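PDB 4RUW: Endonuclease/exonuclease/phosphatase from Beutenbergia cavernae DSM 12333, which belongs to the endonuclease/exonuclease/phosphatase family, carries a DNase I-like domain followed by an Ig-like domain, and is modelled with a bound zinc ion. Local coordinates for residues R294-V298 and H321-M326. Numbering follows the deposited sequence.
Sequences RIDYV and HLGVVM
OD1 of D296 is held by two hydrogen bonds, one from the ring of H321 and one with the hydroxyl of T278. The histidine bond is short and nearly straight, 2.7 Å from ND1 of H321 to OD1 of D296 with 162° at the hydrogen. It meets the syn lone pair of the carboxylate oxygen, which lies in the plane of the imidazole, while carboxylate and ring stand almost perpendicular, 85° apart. Such a pairing probably helps to fix the ring's rotation. CD1 of I295 approaches the same ring obliquely, 3.8 Å from CE1 of H321. The other carboxylate oxygen, OD2 of D296, takes a weak bond from a water that also donates to O of L322, with 2.8 Å between the water and that carbonyl oxygen. D296 opens strand 296-300, and H321 lies in the loop that leads into strand 324-330; the two strands belong to the two opposed mixed sheets of the DNase I-like sandwich. The axes of segments 296-298 and 324-326 approach to 7.9 Å and run nearly parallel. Further along the strands apolar side chains take over, and CG of selenomethionine M326 packs against CB of V298 at 3.8 Å. M326 also touches T266, W267 and V270 of helix 266-270. CG2 of V324, set beside its own backbone N, reaches within 3.9 Å of O of D296.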
loop_
_atom_site.group_PDB
_atom_site.type_symbol
_atom_site.label_atom_id
_atom_site.label_comp_id
_atom_site.label_asym_id
_atom_site.label_seq_id
_atom_site.Cartn_x
_atom_site.Cartn_y
_atom_site.Cartn_z
ATOM N N ARG A 294 3.903 -10.140 1.854
ATOM C CA ARG A 294 3.741 -8.946 1.040
ATOM C C ARG A 294 3.360 -7.841 2.011
ATOM O O ARG A 294 2.244 -7.838 2.544
ATOM C CB ARG A 294 2.644 -9.165 -0.004
ATOM C CG ARG A 294 2.441 -7.988 -0.949
ATOM C CD ARG A 294 1.463 -8.323 -2.054
ATOM N NE ARG A 294 0.091 -8.456 -1.565
ATOM C CZ ARG A 294 -0.815 -7.479 -1.607
ATOM N NH1 ARG A 294 -0.501 -6.285 -2.103
ATOM N NH2 ARG A 294 -2.047 -7.696 -1.154
ATOM N N ILE A 295 4.298 -6.930 2.267
ATOM C CA ILE A 295 4.120 -5.927 3.316
ATOM C C ILE A 295 4.414 -4.513 2.825
ATOM O O ILE A 295 4.302 -3.555 3.602
ATOM C CB ILE A 295 4.969 -6.256 4.580
ATOM C CG1 ILE A 295 6.462 -6.295 4.245
ATOM C CG2 ILE A 295 4.508 -7.565 5.233
ATOM C CD1 ILE A 295 7.349 -6.421 5.472
ATOM N N ASP A 296 4.791 -4.388 1.555
ATOM C CA ASP A 296 4.996 -3.100 0.898
ATOM C C ASP A 296 3.848 -2.946 -0.087
ATOM O O ASP A 296 3.578 -3.862 -0.855
ATOM C CB ASP A 296 6.313 -3.102 0.134
ATOM C CG ASP A 296 7.532 -3.232 1.041
ATOM O OD1 ASP A 296 7.928 -4.368 1.393
ATOM O OD2 ASP A 296 8.134 -2.188 1.376
ATOM N N TYR A 297 3.164 -1.801 -0.041
ATOM C CA TYR A 297 1.917 -1.628 -0.766
ATOM C C TYR A 297 1.878 -0.319 -1.541
ATOM O O TYR A 297 2.517 0.671 -1.160
ATOM C CB TYR A 297 0.745 -1.573 0.218
ATOM C CG TYR A 297 0.477 -2.816 1.027
ATOM C CD1 TYR A 297 -0.478 -3.739 0.620
ATOM C CD2 TYR A 297 1.138 -3.045 2.223
ATOM C CE1 TYR A 297 -0.754 -4.860 1.369
ATOM C CE2 TYR A 297 0.865 -4.163 2.983
ATOM C CZ TYR A 297 -0.080 -5.072 2.548
ATOM O OH TYR A 297 -0.384 -6.184 3.294
ATOM N N VAL A 298 1.060 -0.305 -2.590
ATOM C CA VAL A 298 0.588 0.927 -3.206
ATOM C C VAL A 298 -0.931 0.888 -3.184
ATOM O O VAL A 298 -1.539 0.032 -3.834
ATOM C CB VAL A 298 1.112 1.093 -4.655
ATOM C CG1 VAL A 298 0.538 2.365 -5.269
ATOM C CG2 VAL A 298 2.629 1.107 -4.665
ATOM N N HIS A 321 14.218 -5.836 0.744
ATOM C CA HIS A 321 12.854 -5.783 0.211
ATOM C C HIS A 321 12.929 -5.659 -1.295
ATOM O O HIS A 321 13.908 -5.124 -1.826
ATOM C CB HIS A 321 12.085 -4.563 0.726
ATOM C CG HIS A 321 11.691 -4.637 2.170
ATOM N ND1 HIS A 321 10.375 -4.615 2.584
ATOM C CD2 HIS A 321 12.440 -4.713 3.295
ATOM C CE1 HIS A 321 10.331 -4.684 3.903
ATOM N NE2 HIS A 321 11.569 -4.746 4.358
ATOM N N LEU A 322 11.872 -6.102 -1.970
ATOM C CA LEU A 322 11.704 -5.873 -3.394
ATOM C C LEU A 322 10.920 -4.592 -3.635
ATOM O O LEU A 322 9.979 -4.281 -2.905
ATOM C CB LEU A 322 10.941 -7.029 -4.040
ATOM C CG LEU A 322 11.586 -8.411 -3.945
ATOM C CD1 LEU A 322 10.667 -9.443 -4.584
ATOM C CD2 LEU A 322 12.977 -8.441 -4.590
ATOM N N GLY A 323 11.292 -3.866 -4.680
ATOM C CA GLY A 323 10.496 -2.736 -5.118
ATOM C C GLY A 323 9.179 -3.203 -5.721
ATOM O O GLY A 323 9.112 -4.262 -6.347
ATOM N N VAL A 324 8.125 -2.423 -5.516
ATOM C CA VAL A 324 6.813 -2.703 -6.097
ATOM C C VAL A 324 6.539 -1.601 -7.112
ATOM O O VAL A 324 6.608 -0.411 -6.778
ATOM C CB VAL A 324 5.703 -2.715 -5.015
ATOM C CG1 VAL A 324 4.337 -2.927 -5.652
ATOM C CG2 VAL A 324 5.990 -3.775 -3.959
ATOM N N VAL A 325 6.257 -1.992 -8.351
ATOM C CA VAL A 325 6.121 -1.054 -9.457
ATOM C C VAL A 325 4.746 -1.189 -10.078
ATOM O O VAL A 325 4.436 -2.216 -10.678
ATOM C CB VAL A 325 7.204 -1.306 -10.532
ATOM C CG1 VAL A 325 7.133 -0.241 -11.623
ATOM C CG2 VAL A 325 8.595 -1.364 -9.897
HETATM N N MSE A 326 3.913 -0.170 -9.909
HETATM C CA MSE A 326 2.519 -0.241 -10.342
HETATM C C MSE A 326 2.235 0.724 -11.469
HETATM O O MSE A 326 2.665 1.882 -11.435
HETATM C CB MSE A 326 1.590 0.126 -9.186
HETATM C CG MSE A 326 1.752 -0.744 -7.936
HETATM SE SE MSE A 326 1.509 -2.647 -8.248
HETATM C CE MSE A 326 -0.197 -2.587 -9.180
HETATM O O HOH W 1 10.017 -2.459 -0.775
#